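Local coordinates for acyl-CoA dehydrogenase (Slackia heliotrinireducens, PDB 4RM7), which belongs to the acyl-CoA dehydrogenase family, pairing largely helical N- and C-terminal domains with a beta-stranded middle domain, and is assembled from four copies of the chain, at residues A[291-294]-A[295-299]; A[284-287]-A[288-292]; A[321-324]-A[325-329]. All coordinates share one frame; numbering follows the deposited sequence.

Contact 1: A[291-294]-A[295-299]; sequences MEVK and LTNMR
Leu295, Thr296, Asn297 and Met298 each direct the backbone N-H one turn back, to the carbonyls of Met291, Glu292, Val293 and Lys294, giving an unbroken alpha-helical run within helix 282-311. The last of these bonds, Met298 N to Lys294 O at 2.9 Å, is close to straight, with an N-H...O angle of 176°. Glu292 O has a second donor, because Thr296 OG1 lies 2.5 Å from it; the hydroxyl and Thr296 N arrive from opposite faces of the carbonyl plane. A chi1 of -50° turns the Thr296 hydroxyl away from its own carbonyl carbon and back over the preceding turn. The Glu292 chain, bent at chi2 (61°), brings its OE1 to 3.6 Å from Leu295 CD1, the two side chains crossing at a slant. Glu292 OE2 accepts from a water at 2.7 Å, and the oxygen of that water accepts from Arg299 NH1 at 2.9 Å, lying in the guanidinium plane at its edge. Glu292 OE1 is hydrogen-bonded to Tyr384 of the second subunit, whereas Arg299 forms a salt bridge with Glu78. Beyond the threonine, the Asn297 and Val293 side chains lie side by side, pointing the same way, with Asn297 ND2 3.8 Å from Val293 CG1. Lys294 CB lies 3.7 Å from CE of the selenomethionine Met298, and the lysine chain then extends away to a salt bridge with Glu332. The buried Glu292 carboxylate is thus shared between a water-mediated link along its own helix and the subunit interface, where the tyrosine hydroxyl binds it.

Contact 2: A[284-287]-A[288-292]; sequences VQMK and LTEME
Leu288 donates its N-H to Val284 O at 2.9 Å, and its side chain lies beside that of Val284, both pointing the same way, with Val284 CG1 4.0 Å from Leu288 CD1. The leucine continues outward onto Met261 of helix 234-270. Thr289 follows with a backbone bond from its N to Gln285 O, 3.1 Å long. Its hydroxyl bonds instead to the next carbonyl along, Thr289 OG1 lying 3.2 Å from Met286 O. A chi1 of 59° puts OG1 between the residue's own N and carbonyl carbon, and from there it reaches the Met286 oxygen from well off to the side, the C=O...OG1 angle being 112°. The same oxygen takes the N-H of Glu290 at 2.8 Å, almost end-on, so two donors grip it from different directions. The Glu290 carboxylate leaves the helix: OE1 comes only to 4.4 Å from Met286 CG and is hydrogen-bonded to Tyr324 of the second subunit. Met291, a selenomethionine, donates its N-H to Lys287 O at 2.8 Å. A chi1 of -69° carries the Met291 chain past that carbonyl, with SE 3.4 Å from Lys287 O. The ammonium group of Lys287 itself is drawn to Glu370 of the fourth subunit, in a salt bridge. The chemistry divides accordingly: carbonyls are satisfied within the helix, while the charged ends of Lys287 and Glu290 are spent on neighbouring subunits, in keeping with a helix that helps to build the tetramer.

Contact 3: A[321-324]-A[325-329]; sequences LMKY and YVPKA
Tyr325, Tyr324 and Pro327 dominate this turn of helix 316-341. Tyr325 donates its N-H to Leu321 O at 3.1 Å and makes a weak second bond from the same N to Met322 O. With CG anti to the backbone N (chi1 176°), its ring swings out toward helix 282-311, and Ala329 CB, one turn on, rests 3.7 Å above one ring face, displaced toward the rim. The Tyr324 side chain leads away from the following turn, to Met372 and Val373 of helix 369-386, and its hydroxyl is hydrogen-bonded to Glu290 of the second subunit. Pro327 has no N-H to offer Lys323 O; its CD sits 3.2 Å from that oxygen instead, and the helix kinks here. Lys323 folds beside the proline, and the two side chains cross at about a right angle, Lys323 CD 4.0 Å from Pro327 CG. Lys328 N, which also lacks a bond to the previous turn, donates to a water at 2.8 Å; this water lies 2.9 Å from Tyr324 O and may bridge the gap left there. At the kink, then, Pro327 cannot donate and puts a CD where an N-H would be, Lys328 N turns to water, and the lysine alongside is hydrogen-bonded through NZ to three backbone carbonyls, those of Tyr362, Ala365 and Gly367.

Contacts 1 and 2 are overlapping stretches of helix 282-311, contact 2 the earlier in the chain; their centres are 10 Å apart, and they share Met291 and Glu292. Contact 3 lies on helix 316-341, next in the chain, with its centre 11 Å from that of contact 1. There the two helices pack directly: Met298 CG is 3.9 Å from Val326 CG1, and Asn297 ND2 makes a weak hydrogen bond to Tyr325 OH. Within one chain contacts 2 and 3 do not meet, their nearest atoms being about 7 Å apart. Across the subunit interface contact 3 meets both of the others, contact 2 through a hydrogen bond and contact 1 through Leu321 packing on Thr296 of the second subunit.

Contact 1: A[291-294]-A[295-299]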
loop_
_atom_site.group_PDB
_atom_site.type_symbol
_atom_site.label_atom_id
_atom_site.label_comp_id
_atom_site.label_asym_id
_atom_site.label_seq_id
_atom_site.Cartn_x
_atom_site.Cartn_y
_atom_site.Cartn_z
HETATM N N MSE A 291 -11.770 -6.335 0.836
HETATM C CA MSE A 291 -12.895 -5.517 0.384
HETATM C C MSE A 291 -13.977 -5.303 1.453
HETATM O O MSE A 291 -14.485 -4.195 1.611
HETATM C CB MSE A 291 -13.526 -6.143 -0.857
HETATM C CG MSE A 291 -12.635 -6.062 -2.083
HETATM SE SE MSE A 291 -12.986 -7.490 -3.363
HETATM C CE MSE A 291 -14.470 -6.700 -4.385
ATOM N N GLU A 292 -14.343 -6.355 2.174
ATOM C CA GLU A 292 -15.363 -6.196 3.187
ATOM C C GLU A 292 -14.843 -5.319 4.345
ATOM O O GLU A 292 -15.621 -4.590 4.967
ATOM C CB GLU A 292 -15.840 -7.557 3.692
ATOM C CG GLU A 292 -17.149 -7.481 4.507
ATOM C CD GLU A 292 -18.349 -6.934 3.695
ATOM O OE1 GLU A 292 -18.389 -7.133 2.476
ATOM O OE2 GLU A 292 -19.267 -6.315 4.270
ATOM N N VAL A 293 -13.542 -5.369 4.626
ATOM C CA VAL A 293 -12.969 -4.493 5.646
ATOM C C VAL A 293 -13.093 -3.032 5.211
ATOM O O VAL A 293 -13.493 -2.161 5.992
ATOM C CB VAL A 293 -11.494 -4.781 5.915
ATOM C CG1 VAL A 293 -10.881 -3.620 6.671
ATOM C CG2 VAL A 293 -11.316 -6.068 6.690
ATOM N N LYS A 294 -12.753 -2.767 3.956
ATOM C CA LYS A 294 -12.849 -1.406 3.459
ATOM C C LYS A 294 -14.299 -0.918 3.468
ATOM O O LYS A 294 -14.556 0.219 3.865
ATOM C CB LYS A 294 -12.235 -1.299 2.063
ATOM C CG LYS A 294 -10.720 -1.442 2.123
ATOM C CD LYS A 294 -10.097 -1.390 0.767
ATOM C CE LYS A 294 -8.632 -1.744 0.856
ATOM N NZ LYS A 294 -7.996 -1.770 -0.494
ATOM N N LEU A 295 -15.244 -1.773 3.069
ATOM C CA LEU A 295 -16.653 -1.377 3.066
ATOM C C LEU A 295 -17.114 -1.078 4.489
ATOM O O LEU A 295 -17.849 -0.112 4.724
ATOM C CB LEU A 295 -17.541 -2.460 2.473
ATOM C CG LEU A 295 -17.495 -2.723 0.984
ATOM C CD1 LEU A 295 -18.301 -3.978 0.662
ATOM C CD2 LEU A 295 -18.055 -1.492 0.277
ATOM N N THR A 296 -16.683 -1.917 5.431
ATOM C CA THR A 296 -17.019 -1.722 6.843
ATOM C C THR A 296 -16.529 -0.356 7.319
ATOM O O THR A 296 -17.274 0.396 7.936
ATOM C CB THR A 296 -16.414 -2.828 7.736
ATOM O OG1 THR A 296 -16.732 -4.112 7.187
ATOM C CG2 THR A 296 -16.984 -2.752 9.158
ATOM N N ASN A 297 -15.279 -0.040 7.014
ATOM C CA ASN A 297 -14.685 1.230 7.411
ATOM C C ASN A 297 -15.397 2.436 6.761
ATOM O O ASN A 297 -15.765 3.385 7.439
ATOM C CB ASN A 297 -13.177 1.232 7.079
ATOM C CG ASN A 297 -12.356 0.348 8.028
ATOM O OD1 ASN A 297 -12.811 -0.006 9.117
ATOM N ND2 ASN A 297 -11.132 0.015 7.624
HETATM N N MSE A 298 -15.594 2.383 5.449
HETATM C CA MSE A 298 -16.335 3.412 4.733
HETATM C C MSE A 298 -17.675 3.722 5.375
HETATM O O MSE A 298 -18.011 4.890 5.583
HETATM C CB MSE A 298 -16.584 2.993 3.293
HETATM C CG MSE A 298 -15.346 2.935 2.426
HETATM SE SE MSE A 298 -15.889 2.441 0.614
HETATM C CE MSE A 298 -14.822 0.832 0.432
ATOM N N ARG A 299 -18.427 2.667 5.683
ATOM C CA ARG A 299 -19.792 2.800 6.184
ATOM C C ARG A 299 -19.766 3.418 7.569
ATOM O O ARG A 299 -20.538 4.320 7.874
ATOM C CB ARG A 299 -20.498 1.438 6.198
ATOM C CG ARG A 299 -21.980 1.504 6.518
ATOM C CD ARG A 299 -22.712 0.193 6.183
ATOM N NE ARG A 299 -22.899 0.045 4.745
ATOM C CZ ARG A 299 -22.393 -0.934 3.994
ATOM N NH1 ARG A 299 -21.634 -1.885 4.541
ATOM N NH2 ARG A 299 -22.631 -0.940 2.677
HETATM O O HOH W 1 -20.872 -4.392 3.264
#

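Contact 2: A[284-287]-A[288-292]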
loop_
_atom_site.group_PDB
_atom_site.type_symbol
_atom_site.label_atom_id
_atom_site.label_comp_id
_atom_site.label_asym_id
_atom_site.label_seq_id
_atom_site.Cartn_x
_atom_site.Cartn_y
_atom_site.Cartn_z
ATOM N N VAL A 284 -8.582 -15.002 -3.976
ATOM C CA VAL A 284 -9.919 -14.426 -3.944
ATOM C C VAL A 284 -10.439 -14.258 -2.502
ATOM O O VAL A 284 -11.074 -13.264 -2.189
ATOM C CB VAL A 284 -10.912 -15.270 -4.766
ATOM C CG1 VAL A 284 -12.338 -14.756 -4.588
ATOM C CG2 VAL A 284 -10.515 -15.251 -6.216
ATOM N N GLN A 285 -10.166 -15.225 -1.629
ATOM C CA GLN A 285 -10.609 -15.119 -0.253
ATOM C C GLN A 285 -10.026 -13.887 0.392
ATOM O O GLN A 285 -10.739 -13.112 0.999
ATOM C CB GLN A 285 -10.230 -16.350 0.543
ATOM C CG GLN A 285 -11.055 -17.536 0.163
ATOM C CD GLN A 285 -10.927 -18.658 1.151
ATOM O OE1 GLN A 285 -9.818 -19.039 1.563
ATOM N NE2 GLN A 285 -12.066 -19.198 1.552
HETATM N N MSE A 286 -8.740 -13.673 0.219
HETATM C CA MSE A 286 -8.170 -12.506 0.814
HETATM C C MSE A 286 -8.715 -11.208 0.212
HETATM O O MSE A 286 -9.031 -10.264 0.943
HETATM C CB MSE A 286 -6.659 -12.514 0.693
HETATM C CG MSE A 286 -6.122 -11.178 1.190
HETATM SE SE MSE A 286 -4.946 -10.461 -0.105
HETATM C CE MSE A 286 -3.446 -11.584 0.452
ATOM N N LYS A 287 -8.817 -11.150 -1.111
ATOM C CA LYS A 287 -9.357 -9.951 -1.750
ATOM C C LYS A 287 -10.739 -9.635 -1.173
ATOM O O LYS A 287 -11.025 -8.497 -0.820
ATOM C CB LYS A 287 -9.431 -10.120 -3.262
ATOM C CG LYS A 287 -8.229 -9.566 -4.009
ATOM C CD LYS A 287 -8.499 -9.613 -5.519
ATOM C CE LYS A 287 -7.229 -9.453 -6.337
ATOM N NZ LYS A 287 -6.473 -10.735 -6.498
ATOM N N LEU A 288 -11.561 -10.671 -1.036
ATOM C CA LEU A 288 -12.887 -10.550 -0.456
ATOM C C LEU A 288 -12.893 -9.967 0.958
ATOM O O LEU A 288 -13.675 -9.050 1.229
ATOM C CB LEU A 288 -13.583 -11.915 -0.460
ATOM C CG LEU A 288 -14.089 -12.305 -1.855
ATOM C CD1 LEU A 288 -14.917 -13.574 -1.821
ATOM C CD2 LEU A 288 -14.896 -11.154 -2.428
ATOM N N THR A 289 -12.095 -10.511 1.854
ATOM C CA THR A 289 -12.031 -9.977 3.197
ATOM C C THR A 289 -11.460 -8.562 3.208
ATOM O O THR A 289 -11.911 -7.711 3.947
ATOM C CB THR A 289 -11.375 -10.938 4.229
ATOM O OG1 THR A 289 -10.046 -11.261 3.839
ATOM C CG2 THR A 289 -12.163 -12.199 4.413
ATOM N N GLU A 290 -10.464 -8.322 2.379
ATOM C CA GLU A 290 -9.887 -6.982 2.252
ATOM C C GLU A 290 -10.975 -5.965 1.836
ATOM O O GLU A 290 -11.119 -4.898 2.424
ATOM C CB GLU A 290 -8.748 -7.010 1.240
ATOM C CG GLU A 290 -7.887 -5.801 1.265
ATOM C CD GLU A 290 -6.806 -5.905 2.324
ATOM O OE1 GLU A 290 -6.236 -7.012 2.496
ATOM O OE2 GLU A 290 -6.540 -4.879 2.990
HETATM N N MSE A 291 -11.770 -6.335 0.836
HETATM C CA MSE A 291 -12.895 -5.517 0.384
HETATM C C MSE A 291 -13.977 -5.303 1.453
HETATM O O MSE A 291 -14.485 -4.195 1.611
HETATM C CB MSE A 291 -13.526 -6.143 -0.857
HETATM C CG MSE A 291 -12.635 -6.062 -2.083
HETATM SE SE MSE A 291 -12.986 -7.490 -3.363
HETATM C CE MSE A 291 -14.470 -6.700 -4.385
ATOM N N GLU A 292 -14.343 -6.355 2.174
ATOM C CA GLU A 292 -15.363 -6.196 3.187
ATOM C C GLU A 292 -14.843 -5.319 4.345
ATOM O O GLU A 292 -15.621 -4.590 4.967
ATOM C CB GLU A 292 -15.840 -7.557 3.692
ATOM C CG GLU A 292 -17.149 -7.481 4.507
ATOM C CD GLU A 292 -18.349 -6.934 3.695
ATOM O OE1 GLU A 292 -18.389 -7.133 2.476
ATOM O OE2 GLU A 292 -19.267 -6.315 4.270
#

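Contact 3: A[321-324]-A[325-329]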
loop_
_atom_site.group_PDB
_atom_site.type_symbol
_atom_site.label_atom_id
_atom_site.label_comp_id
_atom_site.label_asym_id
_atom_site.label_seq_id
_atom_site.Cartn_x
_atom_site.Cartn_y
_atom_site.Cartn_z
ATOM N N LEU A 321 -11.905 13.395 7.541
ATOM C CA LEU A 321 -11.290 12.064 7.593
ATOM C C LEU A 321 -12.064 11.099 6.695
ATOM O O LEU A 321 -11.481 10.348 5.938
ATOM C CB LEU A 321 -11.228 11.535 9.033
ATOM C CG LEU A 321 -10.306 12.295 9.994
ATOM C CD1 LEU A 321 -10.338 11.663 11.377
ATOM C CD2 LEU A 321 -8.876 12.354 9.458
HETATM N N MSE A 322 -13.386 11.151 6.788
HETATM C CA MSE A 322 -14.282 10.453 5.885
HETATM C C MSE A 322 -13.952 10.723 4.410
HETATM O O MSE A 322 -13.769 9.802 3.638
HETATM C CB MSE A 322 -15.730 10.869 6.185
HETATM C CG MSE A 322 -16.750 10.281 5.252
HETATM SE SE MSE A 322 -18.344 11.377 5.205
HETATM C CE MSE A 322 -17.597 12.838 4.130
ATOM N N LYS A 323 -13.862 11.985 4.018
ATOM C CA LYS A 323 -13.616 12.296 2.610
ATOM C C LYS A 323 -12.227 11.851 2.170
ATOM O O LYS A 323 -12.006 11.555 1.004
ATOM C CB LYS A 323 -13.795 13.798 2.346
ATOM C CG LYS A 323 -13.750 14.176 0.872
ATOM C CD LYS A 323 -14.711 13.301 0.069
ATOM C CE LYS A 323 -14.927 13.825 -1.347
ATOM N NZ LYS A 323 -13.664 13.930 -2.119
ATOM N N TYR A 324 -11.286 11.813 3.102
ATOM C CA TYR A 324 -9.923 11.410 2.769
ATOM C C TYR A 324 -9.881 9.926 2.446
ATOM O O TYR A 324 -9.162 9.484 1.557
ATOM C CB TYR A 324 -8.960 11.727 3.932
ATOM C CG TYR A 324 -7.507 11.373 3.668
ATOM C CD1 TYR A 324 -6.693 12.212 2.928
ATOM C CD2 TYR A 324 -6.949 10.205 4.174
ATOM C CE1 TYR A 324 -5.360 11.899 2.689
ATOM C CE2 TYR A 324 -5.601 9.876 3.945
ATOM C CZ TYR A 324 -4.820 10.727 3.202
ATOM O OH TYR A 324 -3.498 10.404 2.955
ATOM N N TYR A 325 -10.676 9.155 3.170
ATOM C CA TYR A 325 -10.535 7.727 3.118
ATOM C C TYR A 325 -11.418 7.069 2.054
ATOM O O TYR A 325 -10.975 6.174 1.344
ATOM C CB TYR A 325 -10.845 7.124 4.501
ATOM C CG TYR A 325 -10.818 5.605 4.495
ATOM C CD1 TYR A 325 -9.609 4.902 4.593
ATOM C CD2 TYR A 325 -11.987 4.878 4.370
ATOM C CE1 TYR A 325 -9.578 3.502 4.576
ATOM C CE2 TYR A 325 -11.971 3.469 4.368
ATOM C CZ TYR A 325 -10.764 2.792 4.465
ATOM O OH TYR A 325 -10.758 1.411 4.470
ATOM N N VAL A 326 -12.659 7.517 1.947
ATOM C CA VAL A 326 -13.689 6.705 1.313
ATOM C C VAL A 326 -13.607 6.603 -0.213
ATOM O O VAL A 326 -13.684 5.497 -0.728
ATOM C CB VAL A 326 -15.113 7.191 1.721
ATOM C CG1 VAL A 326 -16.208 6.456 0.908
ATOM C CG2 VAL A 326 -15.316 6.926 3.211
ATOM N N PRO A 327 -13.459 7.730 -0.935
ATOM C CA PRO A 327 -13.417 7.559 -2.393
ATOM C C PRO A 327 -12.241 6.698 -2.847
ATOM O O PRO A 327 -12.407 5.859 -3.737
ATOM C CB PRO A 327 -13.281 8.995 -2.913
ATOM C CG PRO A 327 -13.893 9.842 -1.839
ATOM C CD PRO A 327 -13.476 9.160 -0.557
ATOM N N LYS A 328 -11.076 6.860 -2.231
ATOM C CA LYS A 328 -9.944 6.039 -2.644
ATOM C C LYS A 328 -10.219 4.573 -2.285
ATOM O O LYS A 328 -9.972 3.668 -3.090
ATOM C CB LYS A 328 -8.658 6.524 -1.998
ATOM C CG LYS A 328 -7.427 5.818 -2.500
ATOM C CD LYS A 328 -6.276 6.112 -1.601
ATOM C CE LYS A 328 -4.960 5.884 -2.308
ATOM N NZ LYS A 328 -3.809 6.123 -1.382
ATOM N N ALA A 329 -10.757 4.341 -1.087
ATOM C CA ALA A 329 -11.122 2.987 -0.684
ATOM C C ALA A 329 -12.155 2.412 -1.638
ATOM O O ALA A 329 -12.065 1.246 -2.031
ATOM C CB ALA A 329 -11.646 2.968 0.717
HETATM O O HOH W 2 -10.134 9.246 -1.122
#